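Local coordinates for ABC transporter, solute-binding protein (Staphylococcus aureus, PDB 6LKK) that binds alpha-D-glucose 6-phosphate as an extracellular solute-binding lipoprotein and probably acts as a sugar-phosphate sensor for a two-component signalling system, at residues Val101-Ser106 and Gln190-Trp195; Arg115-Leu120 and Ala184-Glu189; Gln142-Ile147 and Gln159-Ala164. All blocks are in the same frame, centred on the assembly; numbering follows the deposited sequence.

Interaction 1 (Val101-Ser106 and Gln190-Trp195); sequences VIVVNS and QDARTW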
loop_
_atom_site.group_PDB
_atom_site.type_symbol
_atom_site.label_atom_id
_atom_site.label_comp_id
_atom_site.label_asym_id
_atom_site.label_seq_id
_atom_site.Cartn_x
_atom_site.Cartn_y
_atom_site.Cartn_z
ATOM N N VAL A 101 3.092 -6.110 -6.109
ATOM C CA VAL A 101 3.954 -7.153 -6.649
ATOM C C VAL A 101 3.264 -8.503 -6.551
ATOM O O VAL A 101 2.315 -8.695 -5.790
ATOM C CB VAL A 101 5.318 -7.225 -5.922
ATOM C CG1 VAL A 101 6.050 -5.892 -6.003
ATOM C CG2 VAL A 101 5.140 -7.650 -4.472
ATOM N N ILE A 102 3.761 -9.437 -7.348
ATOM C CA ILE A 102 3.497 -10.856 -7.161
ATOM C C ILE A 102 4.636 -11.429 -6.334
ATOM O O ILE A 102 5.809 -11.131 -6.584
ATOM C CB ILE A 102 3.378 -11.580 -8.514
ATOM C CG1 ILE A 102 2.180 -11.055 -9.303
ATOM C CG2 ILE A 102 3.265 -13.094 -8.309
ATOM C CD1 ILE A 102 2.167 -11.497 -10.750
ATOM N N VAL A 103 4.302 -12.245 -5.342
ATOM C CA VAL A 103 5.300 -12.966 -4.564
ATOM C C VAL A 103 5.176 -14.447 -4.883
ATOM O O VAL A 103 4.068 -14.985 -4.976
ATOM C CB VAL A 103 5.161 -12.703 -3.051
ATOM C CG1 VAL A 103 5.596 -11.276 -2.736
ATOM C CG2 VAL A 103 3.739 -12.966 -2.577
ATOM N N VAL A 104 6.321 -15.093 -5.072
ATOM C CA VAL A 104 6.399 -16.491 -5.471
ATOM C C VAL A 104 7.251 -17.226 -4.451
ATOM O O VAL A 104 8.287 -16.715 -4.016
ATOM C CB VAL A 104 6.999 -16.634 -6.886
ATOM C CG1 VAL A 104 7.100 -18.102 -7.284
ATOM C CG2 VAL A 104 6.172 -15.851 -7.895
ATOM N N ASN A 105 6.816 -18.422 -4.064
ATOM C CA ASN A 105 7.629 -19.260 -3.191
ATOM C C ASN A 105 8.651 -19.982 -4.058
ATOM O O ASN A 105 8.289 -20.804 -4.907
ATOM C CB ASN A 105 6.767 -20.241 -2.402
ATOM C CG ASN A 105 7.589 -21.096 -1.452
ATOM O OD1 ASN A 105 8.509 -21.797 -1.873
ATOM N ND2 ASN A 105 7.285 -21.014 -0.161
ATOM N N SER A 106 9.928 -19.665 -3.852
ATOM C CA SER A 106 10.993 -20.158 -4.713
ATOM C C SER A 106 11.431 -21.576 -4.372
ATOM O O SER A 106 12.199 -22.167 -5.139
ATOM C CB SER A 106 12.192 -19.209 -4.639
ATOM O OG SER A 106 12.612 -19.016 -3.299
ATOM N N GLN A 190 6.910 -3.678 0.112
ATOM C CA GLN A 190 7.513 -3.671 1.445
ATOM C C GLN A 190 7.201 -4.951 2.213
ATOM O O GLN A 190 8.052 -5.460 2.951
ATOM C CB GLN A 190 7.040 -2.448 2.238
ATOM C CG GLN A 190 7.875 -1.208 2.010
ATOM C CD GLN A 190 9.338 -1.439 2.318
ATOM O OE1 GLN A 190 9.686 -1.934 3.391
ATOM N NE2 GLN A 190 10.203 -1.114 1.364
ATOM N N ASP A 191 5.988 -5.480 2.062
ATOM C CA ASP A 191 5.632 -6.719 2.747
ATOM C C ASP A 191 6.434 -7.893 2.200
ATOM O O ASP A 191 6.914 -8.740 2.965
ATOM C CB ASP A 191 4.131 -6.958 2.601
ATOM C CG ASP A 191 3.491 -7.519 3.861
ATOM O OD1 ASP A 191 4.203 -7.758 4.862
ATOM O OD2 ASP A 191 2.257 -7.716 3.844
ATOM N N ALA A 192 6.600 -7.951 0.879
ATOM C CA ALA A 192 7.438 -8.981 0.285
ATOM C C ALA A 192 8.879 -8.859 0.765
ATOM O O ALA A 192 9.521 -9.863 1.100
ATOM C CB ALA A 192 7.370 -8.883 -1.236
ATOM N N ARG A 193 9.402 -7.633 0.813
ATOM C CA ARG A 193 10.782 -7.434 1.242
ATOM C C ARG A 193 10.993 -7.916 2.669
ATOM O O ARG A 193 12.020 -8.531 2.977
ATOM C CB ARG A 193 11.158 -5.958 1.121
ATOM C CG ARG A 193 12.576 -5.639 1.575
ATOM C CD ARG A 193 12.868 -4.154 1.461
ATOM N NE ARG A 193 14.211 -3.822 1.927
ATOM C CZ ARG A 193 14.557 -3.704 3.205
ATOM N NH1 ARG A 193 13.665 -3.900 4.166
ATOM N NH2 ARG A 193 15.806 -3.392 3.523
ATOM N N THR A 194 10.040 -7.632 3.560
ATOM C CA THR A 194 10.175 -8.026 4.958
ATOM C C THR A 194 10.428 -9.520 5.087
ATOM O O THR A 194 11.317 -9.953 5.828
ATOM C CB THR A 194 8.915 -7.632 5.732
ATOM O OG1 THR A 194 8.791 -6.205 5.747
ATOM C CG2 THR A 194 8.964 -8.149 7.167
ATOM N N TRP A 195 9.650 -10.327 4.366
ATOM C CA TRP A 195 9.765 -11.771 4.502
ATOM C C TRP A 195 10.964 -12.321 3.744
ATOM O O TRP A 195 11.603 -13.269 4.216
ATOM C CB TRP A 195 8.464 -12.432 4.047
ATOM C CG TRP A 195 7.363 -12.202 5.031
ATOM C CD1 TRP A 195 6.601 -11.078 5.163
ATOM C CD2 TRP A 195 6.919 -13.110 6.045
ATOM N NE1 TRP A 195 5.703 -11.233 6.192
ATOM C CE2 TRP A 195 5.877 -12.473 6.748
ATOM C CE3 TRP A 195 7.297 -14.402 6.422
ATOM C CZ2 TRP A 195 5.208 -13.085 7.807
ATOM C CZ3 TRP A 195 6.630 -15.006 7.474
ATOM C CH2 TRP A 195 5.598 -14.348 8.153
#
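In Val-103 the first torsion (chi1 -71°) sets CG1 anti to the carbonyl carbon, and it is this branch that runs up against the methyl group of Ala-192, with CG1 3.3 Å from CB. Val-101 has nearly the same torsion (chi1 -58°) yet uses its other branch: CG2, held between the backbone N and the carbonyl carbon, lies 4.1 Å from Ala-192 CB. One small methyl is therefore shared by two valines two residues apart, which face the helix from one side of the strand while Ile-102 between them turns to the other. The Val-103 pair is tighter than normal van der Waals contact. With only a methyl on the helix side, the backbones lie close: the CA atoms of Val-103 and Ala-192 are 6.6 Å apart. No hydrogen bond crosses this buried, wholly apolar contact. Polar groups hold the helix elsewhere: Gln-190 O takes both Thr-194 N and Thr-194 OG1, which reach it from opposite faces of its plane, OG1 at 3.0 Å, and Arg-193 forms a salt bridge with Asp-251. Ala-192 also touches Ile-204 on the neighbouring strand 202-205, so its methyl meets two strands of the sheet. Helices layered on a central beta-sheet are characteristic of the alpha/beta lobes of the type 2 periplasmic-binding-protein fold, to which this family belongs.

Interaction 2 (Arg115-Leu120 and Ala184-Glu189); sequences RGYQDL and AGLSYE. With G6P (6-O-phosphono-alpha-D-glucopyranose), chain B.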
loop_
_atom_site.group_PDB
_atom_site.type_symbol
_atom_site.label_atom_id
_atom_site.label_comp_id
_atom_site.label_asym_id
_atom_site.label_seq_id
_atom_site.Cartn_x
_atom_site.Cartn_y
_atom_site.Cartn_z
ATOM N N ARG A 115 6.063 -14.763 -14.595
ATOM C CA ARG A 115 6.531 -13.432 -14.949
ATOM C C ARG A 115 5.484 -12.349 -14.731
ATOM O O ARG A 115 5.828 -11.163 -14.783
ATOM C CB ARG A 115 6.969 -13.391 -16.422
ATOM C CG ARG A 115 8.352 -13.963 -16.698
ATOM C CD ARG A 115 8.394 -15.477 -16.573
ATOM N NE ARG A 115 9.714 -15.998 -16.921
ATOM C CZ ARG A 115 10.092 -16.364 -18.144
ATOM N NH1 ARG A 115 11.321 -16.815 -18.344
ATOM N NH2 ARG A 115 9.250 -16.290 -19.166
ATOM N N GLY A 116 4.233 -12.716 -14.494
ATOM C CA GLY A 116 3.180 -11.728 -14.390
ATOM C C GLY A 116 1.831 -12.381 -14.200
ATOM O O GLY A 116 1.737 -13.548 -13.815
ATOM N N TYR A 117 0.780 -11.609 -14.489
ATOM C CA TYR A 117 -0.580 -12.057 -14.194
ATOM C C TYR A 117 -0.999 -13.225 -15.078
ATOM O O TYR A 117 -1.661 -14.156 -14.605
ATOM C CB TYR A 117 -1.561 -10.899 -14.352
ATOM C CG TYR A 117 -1.426 -9.834 -13.292
ATOM C CD1 TYR A 117 -1.737 -10.099 -11.966
ATOM C CD2 TYR A 117 -1.000 -8.556 -13.623
ATOM C CE1 TYR A 117 -1.616 -9.118 -10.999
ATOM C CE2 TYR A 117 -0.878 -7.577 -12.666
ATOM C CZ TYR A 117 -1.185 -7.861 -11.358
ATOM O OH TYR A 117 -1.060 -6.876 -10.414
ATOM N N GLN A 118 -0.644 -13.193 -16.365
ATOM C CA GLN A 118 -1.048 -14.274 -17.260
ATOM C C GLN A 118 -0.488 -15.612 -16.794
ATOM O O GLN A 118 -1.177 -16.638 -16.853
ATOM C CB GLN A 118 -0.596 -13.976 -18.688
ATOM C CG GLN A 118 -1.325 -12.813 -19.331
ATOM C CD GLN A 118 -1.119 -12.753 -20.832
ATOM O OE1 GLN A 118 -0.704 -13.731 -21.455
ATOM N NE2 GLN A 118 -1.407 -11.596 -21.422
ATOM N N ASP A 119 0.759 -15.620 -16.321
ATOM C CA ASP A 119 1.378 -16.860 -15.866
ATOM C C ASP A 119 0.680 -17.432 -14.640
ATOM O O ASP A 119 0.751 -18.643 -14.402
ATOM C CB ASP A 119 2.855 -16.628 -15.556
ATOM C CG ASP A 119 3.684 -16.402 -16.801
ATOM O OD1 ASP A 119 3.154 -16.578 -17.920
ATOM O OD2 ASP A 119 4.871 -16.047 -16.656
ATOM N N LEU A 120 0.018 -16.591 -13.844
ATOM C CA LEU A 120 -0.691 -17.101 -12.676
ATOM C C LEU A 120 -1.862 -17.993 -13.065
ATOM O O LEU A 120 -2.341 -18.765 -12.227
ATOM C CB LEU A 120 -1.181 -15.941 -11.809
ATOM C CG LEU A 120 -0.104 -15.093 -11.125
ATOM C CD1 LEU A 120 -0.753 -13.958 -10.353
ATOM C CD2 LEU A 120 0.764 -15.933 -10.197
ATOM N N ALA A 184 2.144 -18.790 -4.889
ATOM C CA ALA A 184 2.333 -17.382 -5.198
ATOM C C ALA A 184 1.149 -16.595 -4.661
ATOM O O ALA A 184 0.111 -17.159 -4.307
ATOM C CB ALA A 184 2.502 -17.156 -6.707
ATOM N N GLY A 185 1.320 -15.276 -4.600
ATOM C CA GLY A 185 0.270 -14.418 -4.088
ATOM C C GLY A 185 0.442 -12.991 -4.558
ATOM O O GLY A 185 1.485 -12.607 -5.091
ATOM N N LEU A 186 -0.610 -12.204 -4.342
ATOM C CA LEU A 186 -0.633 -10.795 -4.715
ATOM C C LEU A 186 -0.388 -9.950 -3.470
ATOM O O LEU A 186 -1.195 -9.962 -2.535
ATOM C CB LEU A 186 -1.965 -10.432 -5.368
ATOM C CG LEU A 186 -2.348 -11.230 -6.616
ATOM C CD1 LEU A 186 -3.549 -10.584 -7.282
ATOM C CD2 LEU A 186 -1.194 -11.344 -7.600
ATOM N N SER A 187 0.720 -9.215 -3.466
ATOM C CA SER A 187 1.200 -8.532 -2.270
ATOM C C SER A 187 1.667 -7.135 -2.670
ATOM O O SER A 187 1.262 -6.581 -3.698
ATOM C CB SER A 187 2.303 -9.369 -1.601
ATOM O OG SER A 187 2.799 -8.743 -0.434
ATOM N N TYR A 188 2.515 -6.536 -1.836
ATOM C CA TYR A 188 3.118 -5.252 -2.151
ATOM C C TYR A 188 4.574 -5.271 -1.707
ATOM O O TYR A 188 4.996 -6.112 -0.910
ATOM C CB TYR A 188 2.355 -4.080 -1.514
ATOM C CG TYR A 188 2.298 -4.070 -0.002
ATOM C CD1 TYR A 188 1.335 -4.800 0.683
ATOM C CD2 TYR A 188 3.188 -3.308 0.741
ATOM C CE1 TYR A 188 1.270 -4.780 2.059
ATOM C CE2 TYR A 188 3.132 -3.282 2.120
ATOM C CZ TYR A 188 2.171 -4.022 2.777
ATOM O OH TYR A 188 2.108 -4.003 4.152
ATOM N N GLU A 189 5.334 -4.314 -2.235
ATOM C CA GLU A 189 6.790 -4.410 -2.226
ATOM C C GLU A 189 7.353 -4.536 -0.812
ATOM O O GLU A 189 8.213 -5.385 -0.551
ATOM C CB GLU A 189 7.378 -3.193 -2.934
ATOM C CG GLU A 189 8.857 -3.296 -3.220
ATOM C CD GLU A 189 9.338 -2.173 -4.104
ATOM O OE1 GLU A 189 9.346 -1.012 -3.638
ATOM O OE2 GLU A 189 9.687 -2.442 -5.273
HETATM C C1 G6P B . -1.158 -1.201 0.165
HETATM C C2 G6P B . -0.503 0.176 0.434
HETATM C C3 G6P B . 0.111 0.319 1.777
HETATM C C4 G6P B . -0.674 -0.380 2.796
HETATM C C5 G6P B . -0.596 -1.882 2.542
HETATM C C6 G6P B . -1.506 -2.619 3.471
HETATM O O1 G6P B . -0.684 -1.730 -1.037
HETATM O O2 G6P B . 0.505 0.442 -0.556
HETATM O O3 G6P B . 0.167 1.771 2.122
HETATM O O4 G6P B . -0.141 -0.112 4.116
HETATM O O5 G6P B . -0.983 -2.254 1.167
HETATM O O6 G6P B . -2.822 -2.147 3.286
HETATM P P G6P B . -4.079 -3.251 3.044
HETATM O O1P G6P B . -5.380 -2.470 3.003
HETATM O O2P G6P B . -4.115 -4.270 4.200
HETATM O O3P G6P B . -3.876 -3.956 1.752
#
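The ring of Tyr-117 meets Leu-186 CD2 obliquely, the methyl coming to 4.1 Å from CE1. Further along the strand a second ring, that of Tyr-188, faces the bound glucose 6-phosphate: the sugar ring oxygen O5 sits over one face, offset toward the rim and 3.5 Å from Tyr-188 CD1, while the sugar C5 is equally near Tyr-188 CZ, at 3.5 Å. Tyr-188 attains this pose with CG between its backbone N and carbonyl carbon (chi1 62°), at the N-cap position of helix 189-197.

Across the contact Leu-120 uses its two methyls separately. CD1 meets Leu-186 CD2 at 3.8 Å, and CD2 meets Ala-184 CB at 4.1 Å, so the leucine spans two residues that project from the same face of the strand. Leu-186 CD2 is in turn shared between Leu-120 and Tyr-117. The loop that presents them is braced internally by Arg-115 N, which bonds to Asp-119 OD2 on its anti side at 2.7 Å.

The hydroxyl of Tyr-117 turns to His-143 ND1, and the other ring nitrogen of that histidine, NE2, bonds to Ser-187 O. Between the segments themselves the contact is purely apolar, which suggests that burial of apolar side chains does the work there. Polar ties are added by Glu-209, which takes the backbone N of Tyr-117 and of Gln-118, and by His-143, which also grips the strand beside the tyrosine whose ring face lies against the sugar.

Interaction 3 (Gln142-Ile147 and Gln159-Ala164); sequences QHMRAI and QFQNHA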
loop_
_atom_site.group_PDB
_atom_site.type_symbol
_atom_site.label_atom_id
_atom_site.label_comp_id
_atom_site.label_asym_id
_atom_site.label_seq_id
_atom_site.Cartn_x
_atom_site.Cartn_y
_atom_site.Cartn_z
ATOM N N GLN A 142 -6.102 -2.761 -5.532
ATOM C CA GLN A 142 -5.170 -2.266 -6.539
ATOM C C GLN A 142 -4.788 -3.361 -7.527
ATOM O O GLN A 142 -4.645 -3.099 -8.729
ATOM C CB GLN A 142 -3.928 -1.687 -5.859
ATOM C CG GLN A 142 -4.183 -0.372 -5.130
ATOM C CD GLN A 142 -4.519 0.771 -6.072
ATOM O OE1 GLN A 142 -5.682 0.996 -6.399
ATOM N NE2 GLN A 142 -3.499 1.500 -6.511
ATOM N N HIS A 143 -4.625 -4.595 -7.047
ATOM C CA HIS A 143 -4.327 -5.703 -7.948
ATOM C C HIS A 143 -5.482 -5.966 -8.906
ATOM O O HIS A 143 -5.261 -6.247 -10.089
ATOM C CB HIS A 143 -4.006 -6.962 -7.149
ATOM C CG HIS A 143 -2.574 -7.064 -6.730
ATOM N ND1 HIS A 143 -1.567 -7.407 -7.605
ATOM C CD2 HIS A 143 -1.981 -6.879 -5.527
ATOM C CE1 HIS A 143 -0.414 -7.429 -6.961
ATOM N NE2 HIS A 143 -0.638 -7.114 -5.698
ATOM N N MET A 144 -6.722 -5.901 -8.414
ATOM C CA MET A 144 -7.860 -6.119 -9.300
ATOM C C MET A 144 -7.933 -5.028 -10.360
ATOM O O MET A 144 -8.270 -5.300 -11.519
ATOM C CB MET A 144 -9.163 -6.183 -8.501
ATOM C CG MET A 144 -9.316 -7.400 -7.584
ATOM S SD MET A 144 -8.905 -8.998 -8.323
ATOM C CE MET A 144 -7.188 -9.171 -7.839
ATOM N N ARG A 145 -7.616 -3.785 -9.985
ATOM C CA ARG A 145 -7.515 -2.719 -10.976
ATOM C C ARG A 145 -6.405 -3.007 -11.981
ATOM O O ARG A 145 -6.563 -2.755 -13.182
ATOM C CB ARG A 145 -7.274 -1.372 -10.292
ATOM C CG ARG A 145 -8.479 -0.815 -9.549
ATOM C CD ARG A 145 -8.591 0.693 -9.725
ATOM N NE ARG A 145 -8.993 1.050 -11.083
ATOM C CZ ARG A 145 -9.181 2.296 -11.510
ATOM N NH1 ARG A 145 -9.005 3.322 -10.689
ATOM N NH2 ARG A 145 -9.545 2.516 -12.765
ATOM N N ALA A 146 -5.272 -3.536 -11.513
ATOM C CA ALA A 146 -4.177 -3.858 -12.425
ATOM C C ALA A 146 -4.599 -4.912 -13.440
ATOM O O ALA A 146 -4.284 -4.803 -14.630
ATOM C CB ALA A 146 -2.958 -4.337 -11.638
ATOM N N ILE A 147 -5.318 -5.940 -12.986
ATOM C CA ILE A 147 -5.776 -6.987 -13.892
ATOM C C ILE A 147 -6.810 -6.434 -14.864
ATOM O O ILE A 147 -6.781 -6.738 -16.064
ATOM C CB ILE A 147 -6.321 -8.174 -13.078
ATOM C CG1 ILE A 147 -5.176 -8.832 -12.299
ATOM C CG2 ILE A 147 -7.012 -9.196 -13.981
ATOM C CD1 ILE A 147 -5.613 -9.897 -11.327
ATOM N N GLN A 159 -11.599 -14.362 -14.239
ATOM C CA GLN A 159 -10.777 -15.534 -14.520
ATOM C C GLN A 159 -9.712 -15.721 -13.449
ATOM O O GLN A 159 -9.470 -16.845 -12.994
ATOM C CB GLN A 159 -10.132 -15.425 -15.902
ATOM C CG GLN A 159 -9.439 -16.712 -16.335
ATOM C CD GLN A 159 -8.800 -16.621 -17.708
ATOM O OE1 GLN A 159 -8.856 -15.586 -18.370
ATOM N NE2 GLN A 159 -8.182 -17.715 -18.141
ATOM N N PHE A 160 -9.069 -14.631 -13.022
ATOM C CA PHE A 160 -8.087 -14.741 -11.950
ATOM C C PHE A 160 -8.746 -15.178 -10.649
ATOM O O PHE A 160 -8.258 -16.085 -9.963
ATOM C CB PHE A 160 -7.354 -13.415 -11.742
ATOM C CG PHE A 160 -6.515 -13.407 -10.501
ATOM C CD1 PHE A 160 -5.246 -13.955 -10.508
ATOM C CD2 PHE A 160 -7.016 -12.901 -9.312
ATOM C CE1 PHE A 160 -4.482 -13.977 -9.360
ATOM C CE2 PHE A 160 -6.256 -12.922 -8.161
ATOM C CZ PHE A 160 -4.989 -13.463 -8.186
ATOM N N GLN A 161 -9.853 -14.531 -10.281
ATOM C CA GLN A 161 -10.496 -14.841 -9.010
ATOM C C GLN A 161 -10.956 -16.292 -8.956
ATOM O O GLN A 161 -10.904 -16.917 -7.892
ATOM C CB GLN A 161 -11.668 -13.891 -8.772
ATOM C CG GLN A 161 -11.236 -12.450 -8.547
ATOM C CD GLN A 161 -12.394 -11.533 -8.220
ATOM O OE1 GLN A 161 -13.431 -11.563 -8.882
ATOM N NE2 GLN A 161 -12.225 -10.712 -7.190
ATOM N N ASN A 162 -11.395 -16.849 -10.086
ATOM C CA ASN A 162 -11.770 -18.258 -10.124
ATOM C C ASN A 162 -10.563 -19.183 -10.062
ATOM O O ASN A 162 -10.735 -20.392 -9.876
ATOM C CB ASN A 162 -12.579 -18.553 -11.389
ATOM C CG ASN A 162 -13.943 -17.887 -11.378
ATOM O OD1 ASN A 162 -14.560 -17.733 -10.326
ATOM N ND2 ASN A 162 -14.417 -17.488 -12.553
ATOM N N HIS A 163 -9.355 -18.642 -10.212
ATOM C CA HIS A 163 -8.124 -19.415 -10.170
ATOM C C HIS A 163 -7.425 -19.337 -8.820
ATOM O O HIS A 163 -6.500 -20.117 -8.573
ATOM C CB HIS A 163 -7.171 -18.910 -11.262
ATOM C CG HIS A 163 -6.233 -19.951 -11.789
ATOM N ND1 HIS A 163 -6.632 -20.939 -12.663
ATOM C CD2 HIS A 163 -4.909 -20.145 -11.580
ATOM C CE1 HIS A 163 -5.595 -21.701 -12.965
ATOM N NE2 HIS A 163 -4.538 -21.242 -12.319
ATOM N N ALA A 164 -7.853 -18.433 -7.940
ATOM C CA ALA A 164 -7.089 -18.065 -6.759
ATOM C C ALA A 164 -7.966 -18.118 -5.515
ATOM O O ALA A 164 -9.196 -18.189 -5.588
ATOM C CB ALA A 164 -6.486 -16.663 -6.917
#
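This is a buried, mainly apolar contact between helix 138-151 and the region of helix 154-161, two consecutive helices on the face of the sheet that carries Leu-186, opposite the face covered by helix 189-197. Its centre is the ring of Phe-160. Ile-147 CD1 lies over one face in a CH-pi contact, 4.1 Å from the ring centroid and 25° off the normal, while Ala-164 CB lies over the opposite face. The phenyl group is put there by an extended first torsion (chi1 170°), with CG anti to the backbone N. Met-144 CE comes to 3.9 Å from Phe-160 CE2, and the two side chains cross at about a right angle. Such helices layered on a mixed sheet belong to the lobe architecture of type 2 periplasmic binding proteins; here the first turn of helix 138-151 also supplies Thr-138 N and Thr-139 OG1 to glucose 6-phosphate. The bend at chi2 (-47°) brings the sulfur of Met-144 beside Gln-161, with SD 3.9 Å from NE2, and the turn at chi3 directs CE to the Phe-160 ring. Tyr-131 of strand 129-132 meets the Phe-160 ring edge-to-face, and Leu-186 also touches both Phe-160 and Met-144.

In the fold
The three contacts are nested along the chain: interaction 3 lies inside the loop closed by interaction 2, which lies inside that closed by interaction 1. Strands 92-105 and 184-188 are antiparallel neighbours in one sheet, and strand 184-188 runs directly into helix 189-197, which joins interactions 1 and 2, centres about 10 Å apart. Interaction 3 is about 10 Å from interaction 2 and 17 Å from interaction 1, centre to centre. Helix 189-197 and helix 138-151 lie on opposite faces of that sheet, and Leu-120 packing on Phe-160 ties interaction 2 to interaction 3. Together they build a lobe whose strand 184-188 and helix 138-151 both reach the bound sugar phosphate.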